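Local coordinates for phosphopantetheine adenylyltransferase (Archaeoglobus fulgidus, PDB 3DO8), which probably catalyses the reversible transfer of an adenylyl group from ATP to 4'-phosphopantetheine, giving dephospho-CoA and pyrophosphate in coenzyme A biosynthesis, at residues 5-13 with 45-54; 86-97 with 112-122. One frame throughout, in Å; residues are numbered along the deposited sequence.

Both contacts build on one parallel sheet, in which strands 3-7 and 89-92 are neighbours, yet their centres lie about 20 Å apart on opposite sides of the chain's centre. Interaction 1 ties the loop that follows strand 3-7 to the residues leading into helix 51-66. Interaction 2 pairs strand 89-92 with strand 116-121. They meet at two places: Leu5 CD1 packs on Val91 O at 3.5 Å, and His13 CE1 reaches Trp122 CZ3 at 3.6 Å. The second touch lies at the HxGH signature of nucleotidyltransferases, whose two histidines are His13 and His16 and which in relatives handles the nucleotide phosphates.

Interaction 1: residues 5-13 with 45-54; sequences LGGTFEPLH and IRSVLPFAIR
Glu10 reaches into the loop of residues 47-49 and is held there by three hydrogen bonds. With CG anti to the backbone N (chi1 -180°) and the chain extended beyond it, the carboxylate is carried straight across to the facing backbone. Glu10 OE1 takes two donors from opposite faces of the carboxylate plane: Ser47 OG at 2.6 Å, on the syn side, and Leu49 N at 3.1 Å, from above the plane. Glu10 OE2 uses its syn lone pair for Val48 N at 2.8 Å, in a nearly straight bond of 173°. Together these bonds fix the rotation of the carboxylate, while Glu10 CG rests 3.9 Å from Leu49 CD1.

Arg54 supplies the second half of the tight region. Bent at chi3, it places Arg54 NH1 3.1 Å from Thr8 O, where the N-H meets a lone pair in the carbonyl plane, and NE binds Leu49 O. Its NH2 turns to Asp38 and Thr36 O, and the hydroxyl of Thr8 pairs with Thr36. Glu10 OE1 lies 4.1 Å from Arg54 NE but well out of the guanidinium plane, so at most a charge attraction is likely, with no N-H aimed at the oxygen.

Against the bonded carboxylate, the contacts of Ile45 are looser: its CD1 meets Thr8 CG2 tip to tip at 4.1 Å and Glu10 CD at 4.0 Å. The side chain of Val48 and residue Arg46 lie toward solvent. The GGTFEP sequence, which starts in the last residues of strand 3-7 and runs through the loop toward the HxGH signature, is characteristic of the cytidylyltransferase-like family of nucleotidyltransferases; here it is bonded to loop 47-49 through Glu10 and to Arg54 in the first turn of helix 51-66 through Thr8 O.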
# COMPACT_ATOMS: atom_id res chain seq x y z
N LEU A 5 11.31 2.68 1.74
CA LEU A 5 11.00 2.97 0.36
C LEU A 5 12.33 3.23 -0.32
O LEU A 5 13.17 3.89 0.24
CB LEU A 5 10.16 4.27 0.26
CG LEU A 5 9.94 4.89 -1.10
CD1 LEU A 5 9.20 3.93 -2.04
CD2 LEU A 5 9.19 6.15 -0.94
N GLY A 6 12.51 2.75 -1.53
CA GLY A 6 13.74 2.98 -2.27
C GLY A 6 13.51 3.23 -3.74
O GLY A 6 12.46 2.90 -4.27
N GLY A 7 14.50 3.84 -4.38
CA GLY A 7 14.41 4.09 -5.80
C GLY A 7 15.60 4.86 -6.34
O GLY A 7 16.49 5.25 -5.60
N THR A 8 15.60 5.04 -7.65
CA THR A 8 16.55 5.89 -8.35
C THR A 8 15.95 7.30 -8.52
O THR A 8 16.66 8.26 -8.39
CB THR A 8 16.92 5.28 -9.72
OG1 THR A 8 17.63 4.07 -9.50
CG2 THR A 8 17.76 6.23 -10.51
N PHE A 9 14.65 7.39 -8.79
CA PHE A 9 13.92 8.67 -8.84
C PHE A 9 14.42 9.56 -9.94
O PHE A 9 14.55 10.79 -9.76
CB PHE A 9 13.94 9.41 -7.48
CG PHE A 9 13.37 8.60 -6.34
CD1 PHE A 9 12.00 8.45 -6.18
CD2 PHE A 9 14.21 7.98 -5.42
CE1 PHE A 9 11.47 7.70 -5.11
CE2 PHE A 9 13.70 7.21 -4.40
CZ PHE A 9 12.34 7.07 -4.22
N GLU A 10 14.66 8.98 -11.12
CA GLU A 10 15.07 9.78 -12.28
C GLU A 10 14.24 9.43 -13.49
O GLU A 10 14.36 8.31 -14.00
CB GLU A 10 16.55 9.60 -12.61
CG GLU A 10 16.99 10.44 -13.83
CD GLU A 10 18.41 10.25 -14.22
OE1 GLU A 10 19.25 9.99 -13.34
OE2 GLU A 10 18.71 10.35 -15.45
N PRO A 11 13.38 10.35 -13.94
CA PRO A 11 13.00 11.56 -13.23
C PRO A 11 12.03 11.16 -12.11
O PRO A 11 11.66 9.99 -11.97
CB PRO A 11 12.26 12.37 -14.27
CG PRO A 11 11.66 11.38 -15.10
CD PRO A 11 12.58 10.20 -15.16
N LEU A 12 11.67 12.14 -11.29
CA LEU A 12 10.71 11.94 -10.21
C LEU A 12 9.31 12.07 -10.80
O LEU A 12 8.85 13.20 -11.06
CB LEU A 12 10.96 12.96 -9.11
CG LEU A 12 10.15 12.80 -7.81
CD1 LEU A 12 8.64 12.87 -7.98
CD2 LEU A 12 10.46 11.55 -7.15
N HIS A 13 8.65 10.94 -11.04
CA HIS A 13 7.39 10.92 -11.80
C HIS A 13 6.20 10.59 -10.93
O HIS A 13 6.34 10.41 -9.70
CB HIS A 13 7.49 9.97 -13.00
CG HIS A 13 7.83 8.55 -12.66
ND1 HIS A 13 7.09 7.78 -11.78
CD2 HIS A 13 8.83 7.75 -13.10
CE1 HIS A 13 7.62 6.57 -11.72
NE2 HIS A 13 8.68 6.53 -12.51
N ILE A 45 19.11 2.15 -15.53
CA ILE A 45 18.80 3.13 -16.58
C ILE A 45 20.06 3.86 -17.06
O ILE A 45 21.13 3.73 -16.46
CB ILE A 45 17.80 4.20 -16.09
CG1 ILE A 45 18.30 4.87 -14.80
CG2 ILE A 45 16.43 3.57 -15.88
CD1 ILE A 45 17.87 6.31 -14.64
N ARG A 46 19.93 4.63 -18.13
CA ARG A 46 20.99 5.57 -18.52
C ARG A 46 20.75 6.83 -17.70
O ARG A 46 20.10 7.77 -18.16
CB ARG A 46 20.96 5.87 -20.02
CG ARG A 46 22.09 6.83 -20.49
CD ARG A 46 21.80 7.43 -21.86
NE ARG A 46 22.68 8.57 -22.17
CZ ARG A 46 22.29 9.84 -22.31
NH1 ARG A 46 21.01 10.19 -22.18
NH2 ARG A 46 23.20 10.78 -22.61
N SER A 47 21.29 6.83 -16.49
CA SER A 47 21.09 7.90 -15.52
C SER A 47 22.01 9.07 -15.82
O SER A 47 23.22 8.90 -15.95
CB SER A 47 21.38 7.40 -14.10
OG SER A 47 21.32 8.46 -13.15
N VAL A 48 21.42 10.25 -15.91
CA VAL A 48 22.18 11.47 -16.14
C VAL A 48 22.21 12.43 -14.95
O VAL A 48 22.90 13.46 -15.03
CB VAL A 48 21.69 12.20 -17.39
CG1 VAL A 48 21.89 11.26 -18.63
CG2 VAL A 48 20.24 12.66 -17.25
N LEU A 49 21.53 12.10 -13.84
CA LEU A 49 21.54 12.95 -12.65
C LEU A 49 22.37 12.31 -11.55
O LEU A 49 22.10 11.13 -11.20
CB LEU A 49 20.12 13.17 -12.10
CG LEU A 49 19.08 13.77 -13.05
CD1 LEU A 49 17.74 13.91 -12.31
CD2 LEU A 49 19.57 15.09 -13.67
N PRO A 50 23.34 13.04 -10.99
CA PRO A 50 24.09 12.53 -9.84
C PRO A 50 23.19 12.23 -8.65
O PRO A 50 22.12 12.83 -8.51
CB PRO A 50 25.02 13.68 -9.48
CG PRO A 50 25.23 14.41 -10.79
CD PRO A 50 23.86 14.37 -11.41
N PHE A 51 23.65 11.30 -7.80
CA PHE A 51 22.97 10.99 -6.55
C PHE A 51 22.55 12.25 -5.80
O PHE A 51 21.40 12.36 -5.39
CB PHE A 51 23.88 10.12 -5.67
CG PHE A 51 23.40 10.02 -4.25
CD1 PHE A 51 22.44 9.09 -3.92
CD2 PHE A 51 23.90 10.87 -3.27
CE1 PHE A 51 21.98 9.00 -2.62
CE2 PHE A 51 23.41 10.81 -1.97
CZ PHE A 51 22.45 9.87 -1.65
N ALA A 52 23.46 13.20 -5.60
CA ALA A 52 23.16 14.39 -4.83
C ALA A 52 21.96 15.15 -5.40
O ALA A 52 21.13 15.68 -4.65
CB ALA A 52 24.40 15.31 -4.72
N ILE A 53 21.85 15.20 -6.73
CA ILE A 53 20.76 15.93 -7.38
C ILE A 53 19.44 15.16 -7.22
O ILE A 53 18.41 15.75 -6.89
CB ILE A 53 21.07 16.17 -8.87
CG1 ILE A 53 22.27 17.11 -9.02
CG2 ILE A 53 19.85 16.68 -9.63
CD1 ILE A 53 22.09 18.48 -8.48
N ARG A 54 19.47 13.85 -7.43
CA ARG A 54 18.28 13.00 -7.24
C ARG A 54 17.77 13.05 -5.79
O ARG A 54 16.58 13.21 -5.54
CB ARG A 54 18.55 11.57 -7.72
CG ARG A 54 18.80 11.52 -9.22
CD ARG A 54 19.07 10.13 -9.75
NE ARG A 54 20.40 9.64 -9.41
CZ ARG A 54 20.67 8.67 -8.55
NH1 ARG A 54 19.72 8.05 -7.86
NH2 ARG A 54 21.95 8.33 -8.39

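Interaction 2: residues 86-97 with 112-122; sequences DFEYLVVSPETY and KRKITIVKVDW
Leu90 and Val118 lie at the middle of a parallel strand pair, joined by Val118 N to Leu90 O at 2.8 Å. Thr116 N to Glu88 O and Val120 N to Val92 O are the outermost of four further bonds.

Lys119 runs out over Tyr97, its CG anti to the backbone N (chi1 -176°). Lys119 CB starts 4.0 Å from Tyr97 CD1, and CG keeps beside that atom. Lys119 CD makes a CH-pi contact over the Tyr97 ring face, 4.0 Å from the centroid. Lys119 CE passes on to Pro94 CA at 3.9 Å, and NZ ends in a 2.8 Å salt bridge with Asp121 OD1. Tyr97 OH is hydrogen-bonded to Asp121 OD2 of the second subunit, and the converse bond forms too.

Ser93 CB sits over the centre of the Trp122 six-membered ring, 10° off its normal, and Pro94 CD covers the five-membered ring; the indole meets His13 and His16 edge-to-face. Replacing Trp122 by an alanine is likely to leave Ser93 CB and Pro94 CD without their ring face and to open a gap beside the two histidines.

Asp86 OD1, which also forms a salt bridge with Arg107, binds Lys112 NZ at 3.0 Å, and OD2 lies over the Arg113 guanidinium, a salt bridge by charge alone. Charged pairs thus lie at both ends of the paired strands, whereas backbone bonds and apolar contacts such as Val92 with Ile117 hold the middle.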
# COMPACT_ATOMS: atom_id res chain seq x y z
N ASP A 86 15.00 -3.14 11.19
CA ASP A 86 13.67 -3.70 11.28
C ASP A 86 12.74 -2.58 10.82
O ASP A 86 12.74 -1.45 11.38
CB ASP A 86 13.31 -4.20 12.68
CG ASP A 86 14.08 -5.46 13.09
OD1 ASP A 86 14.52 -6.24 12.22
OD2 ASP A 86 14.24 -5.68 14.31
N PHE A 87 12.06 -2.86 9.73
CA PHE A 87 11.00 -2.01 9.19
C PHE A 87 9.67 -2.72 9.39
O PHE A 87 9.59 -3.96 9.29
CB PHE A 87 11.20 -1.78 7.68
CG PHE A 87 12.41 -0.97 7.34
CD1 PHE A 87 12.39 0.41 7.48
CD2 PHE A 87 13.56 -1.58 6.84
CE1 PHE A 87 13.51 1.17 7.18
CE2 PHE A 87 14.68 -0.83 6.52
CZ PHE A 87 14.66 0.55 6.69
N GLU A 88 8.63 -1.95 9.64
CA GLU A 88 7.28 -2.51 9.69
C GLU A 88 6.70 -2.76 8.28
O GLU A 88 6.09 -3.80 8.04
CB GLU A 88 6.35 -1.60 10.49
CG GLU A 88 4.99 -2.18 10.70
CD GLU A 88 4.18 -1.42 11.78
OE1 GLU A 88 4.76 -0.56 12.49
OE2 GLU A 88 2.96 -1.68 11.90
N TYR A 89 6.88 -1.80 7.38
CA TYR A 89 6.34 -1.85 6.03
C TYR A 89 7.49 -1.53 5.05
O TYR A 89 8.35 -0.70 5.34
CB TYR A 89 5.25 -0.77 5.84
CG TYR A 89 3.97 -1.06 6.60
CD1 TYR A 89 3.19 -2.15 6.28
CD2 TYR A 89 3.55 -0.22 7.63
CE1 TYR A 89 2.02 -2.41 6.94
CE2 TYR A 89 2.38 -0.49 8.33
CZ TYR A 89 1.61 -1.59 7.97
OH TYR A 89 0.41 -1.92 8.60
N LEU A 90 7.41 -2.17 3.89
CA LEU A 90 8.29 -1.90 2.76
C LEU A 90 7.37 -1.60 1.58
O LEU A 90 6.60 -2.48 1.15
CB LEU A 90 9.15 -3.12 2.46
CG LEU A 90 10.06 -3.12 1.20
CD1 LEU A 90 10.94 -1.87 1.03
CD2 LEU A 90 10.89 -4.45 1.14
N VAL A 91 7.42 -0.36 1.12
CA VAL A 91 6.54 0.14 0.08
C VAL A 91 7.29 0.03 -1.25
O VAL A 91 8.39 0.58 -1.38
CB VAL A 91 6.10 1.61 0.32
CG1 VAL A 91 5.32 2.12 -0.94
CG2 VAL A 91 5.25 1.67 1.58
N VAL A 92 6.68 -0.67 -2.20
CA VAL A 92 7.30 -1.00 -3.48
C VAL A 92 6.33 -0.83 -4.64
O VAL A 92 5.15 -0.71 -4.45
CB VAL A 92 7.88 -2.45 -3.48
CG1 VAL A 92 9.00 -2.53 -2.47
CG2 VAL A 92 6.81 -3.47 -3.21
N SER A 93 6.88 -0.79 -5.84
CA SER A 93 6.11 -0.72 -7.07
C SER A 93 6.18 -2.07 -7.75
O SER A 93 6.87 -2.97 -7.27
CB SER A 93 6.72 0.33 -7.98
OG SER A 93 7.92 -0.14 -8.53
N PRO A 94 5.48 -2.25 -8.87
CA PRO A 94 5.63 -3.53 -9.58
C PRO A 94 7.05 -3.82 -10.02
O PRO A 94 7.44 -4.99 -10.07
CB PRO A 94 4.69 -3.36 -10.79
CG PRO A 94 3.65 -2.36 -10.31
CD PRO A 94 4.44 -1.38 -9.47
N GLU A 95 7.85 -2.77 -10.23
CA GLU A 95 9.22 -2.92 -10.68
C GLU A 95 10.15 -3.38 -9.56
O GLU A 95 11.23 -3.97 -9.83
CB GLU A 95 9.76 -1.59 -11.22
CG GLU A 95 9.09 -1.14 -12.51
CD GLU A 95 9.70 0.15 -13.06
OE1 GLU A 95 10.73 0.64 -12.51
OE2 GLU A 95 9.15 0.69 -14.05
N THR A 96 9.74 -3.16 -8.32
CA THR A 96 10.59 -3.50 -7.17
C THR A 96 9.97 -4.59 -6.26
O THR A 96 10.54 -4.99 -5.24
CB THR A 96 10.95 -2.23 -6.36
OG1 THR A 96 9.77 -1.50 -6.03
CG2 THR A 96 11.87 -1.32 -7.19
N TYR A 97 8.84 -5.14 -6.68
CA TYR A 97 8.15 -6.14 -5.86
C TYR A 97 8.91 -7.47 -5.76
O TYR A 97 9.00 -8.07 -4.69
CB TYR A 97 6.74 -6.35 -6.40
CG TYR A 97 5.92 -7.38 -5.68
CD1 TYR A 97 5.52 -7.22 -4.36
CD2 TYR A 97 5.52 -8.53 -6.31
CE1 TYR A 97 4.78 -8.17 -3.70
CE2 TYR A 97 4.77 -9.48 -5.67
CZ TYR A 97 4.39 -9.30 -4.36
OH TYR A 97 3.64 -10.26 -3.73
N LYS A 112 15.78 -12.74 10.80
CA LYS A 112 15.09 -11.47 11.01
C LYS A 112 13.61 -11.63 10.72
O LYS A 112 13.22 -12.38 9.81
CB LYS A 112 15.66 -10.43 10.05
CG LYS A 112 17.12 -10.21 10.13
CD LYS A 112 17.50 -9.47 11.37
CE LYS A 112 17.17 -7.99 11.28
NZ LYS A 112 17.32 -7.31 12.59
N ARG A 113 12.78 -10.90 11.45
CA ARG A 113 11.34 -10.97 11.17
C ARG A 113 11.03 -10.38 9.81
O ARG A 113 11.62 -9.42 9.41
CB ARG A 113 10.53 -10.23 12.20
CG ARG A 113 10.83 -8.79 12.34
CD ARG A 113 9.66 -8.11 13.04
NE ARG A 113 10.03 -6.81 13.61
CZ ARG A 113 10.78 -6.66 14.70
NH1 ARG A 113 11.29 -7.70 15.33
NH2 ARG A 113 11.06 -5.44 15.14
N LYS A 114 10.04 -10.94 9.15
CA LYS A 114 9.65 -10.45 7.85
C LYS A 114 9.06 -9.03 7.99
O LYS A 114 8.58 -8.61 9.05
CB LYS A 114 8.71 -11.44 7.17
CG LYS A 114 9.47 -12.66 6.58
CD LYS A 114 8.53 -13.67 5.92
CE LYS A 114 9.24 -14.80 5.28
NZ LYS A 114 10.33 -14.34 4.33
N ILE A 115 9.18 -8.28 6.90
CA ILE A 115 8.56 -6.96 6.76
C ILE A 115 7.26 -7.11 5.96
O ILE A 115 7.20 -7.89 5.02
CB ILE A 115 9.52 -6.00 5.97
CG1 ILE A 115 10.95 -5.94 6.59
CG2 ILE A 115 8.92 -4.60 5.83
CD1 ILE A 115 11.95 -5.30 5.70
N THR A 116 6.23 -6.35 6.32
CA THR A 116 4.99 -6.36 5.52
C THR A 116 5.21 -5.58 4.22
O THR A 116 5.48 -4.39 4.26
CB THR A 116 3.80 -5.80 6.30
OG1 THR A 116 3.56 -6.64 7.43
CG2 THR A 116 2.54 -5.81 5.43
N ILE A 117 5.06 -6.27 3.09
CA ILE A 117 5.23 -5.65 1.78
C ILE A 117 3.93 -5.01 1.36
O ILE A 117 2.83 -5.65 1.37
CB ILE A 117 5.70 -6.66 0.72
CG1 ILE A 117 7.05 -7.29 1.14
CG2 ILE A 117 5.82 -6.01 -0.66
CD1 ILE A 117 7.51 -8.47 0.28
N VAL A 118 4.07 -3.75 0.95
CA VAL A 118 2.95 -2.93 0.46
C VAL A 118 3.26 -2.57 -1.00
O VAL A 118 4.13 -1.75 -1.27
CB VAL A 118 2.74 -1.67 1.34
CG1 VAL A 118 1.57 -0.81 0.77
CG2 VAL A 118 2.55 -2.10 2.81
N LYS A 119 2.59 -3.25 -1.93
CA LYS A 119 2.86 -3.07 -3.34
C LYS A 119 1.88 -2.07 -3.89
O LYS A 119 0.66 -2.27 -3.84
CB LYS A 119 2.68 -4.38 -4.09
CG LYS A 119 3.04 -4.30 -5.55
CD LYS A 119 2.61 -5.58 -6.23
CE LYS A 119 2.95 -5.58 -7.70
NZ LYS A 119 1.76 -5.98 -8.53
N VAL A 120 2.39 -0.98 -4.41
CA VAL A 120 1.54 0.06 -4.98
C VAL A 120 1.61 -0.10 -6.49
O VAL A 120 2.68 0.04 -7.10
CB VAL A 120 2.05 1.43 -4.57
CG1 VAL A 120 1.23 2.58 -5.19
CG2 VAL A 120 2.15 1.50 -3.01
N ASP A 121 0.47 -0.43 -7.11
CA ASP A 121 0.40 -0.57 -8.58
C ASP A 121 0.31 0.84 -9.16
O ASP A 121 -0.75 1.43 -9.30
CB ASP A 121 -0.78 -1.43 -8.99
CG ASP A 121 -0.49 -2.94 -8.94
OD1 ASP A 121 0.59 -3.39 -8.49
OD2 ASP A 121 -1.37 -3.69 -9.39
N TRP A 122 1.47 1.38 -9.44
CA TRP A 122 1.60 2.80 -9.71
C TRP A 122 1.26 3.23 -11.14
O TRP A 122 1.40 4.42 -11.45
CB TRP A 122 3.02 3.24 -9.31
CG TRP A 122 4.13 2.72 -10.18
CD1 TRP A 122 4.04 1.84 -11.23
CD2 TRP A 122 5.52 3.02 -10.04
NE1 TRP A 122 5.29 1.60 -11.77
CE2 TRP A 122 6.21 2.33 -11.07
CE3 TRP A 122 6.25 3.82 -9.16
CZ2 TRP A 122 7.59 2.41 -11.23
CZ3 TRP A 122 7.62 3.91 -9.33
CH2 TRP A 122 8.28 3.21 -10.35
O HOH W 1 13.73 -3.95 16.27
O HOH W 2 9.85 -6.20 10.67
O HOH W 3 4.92 -5.75 9.58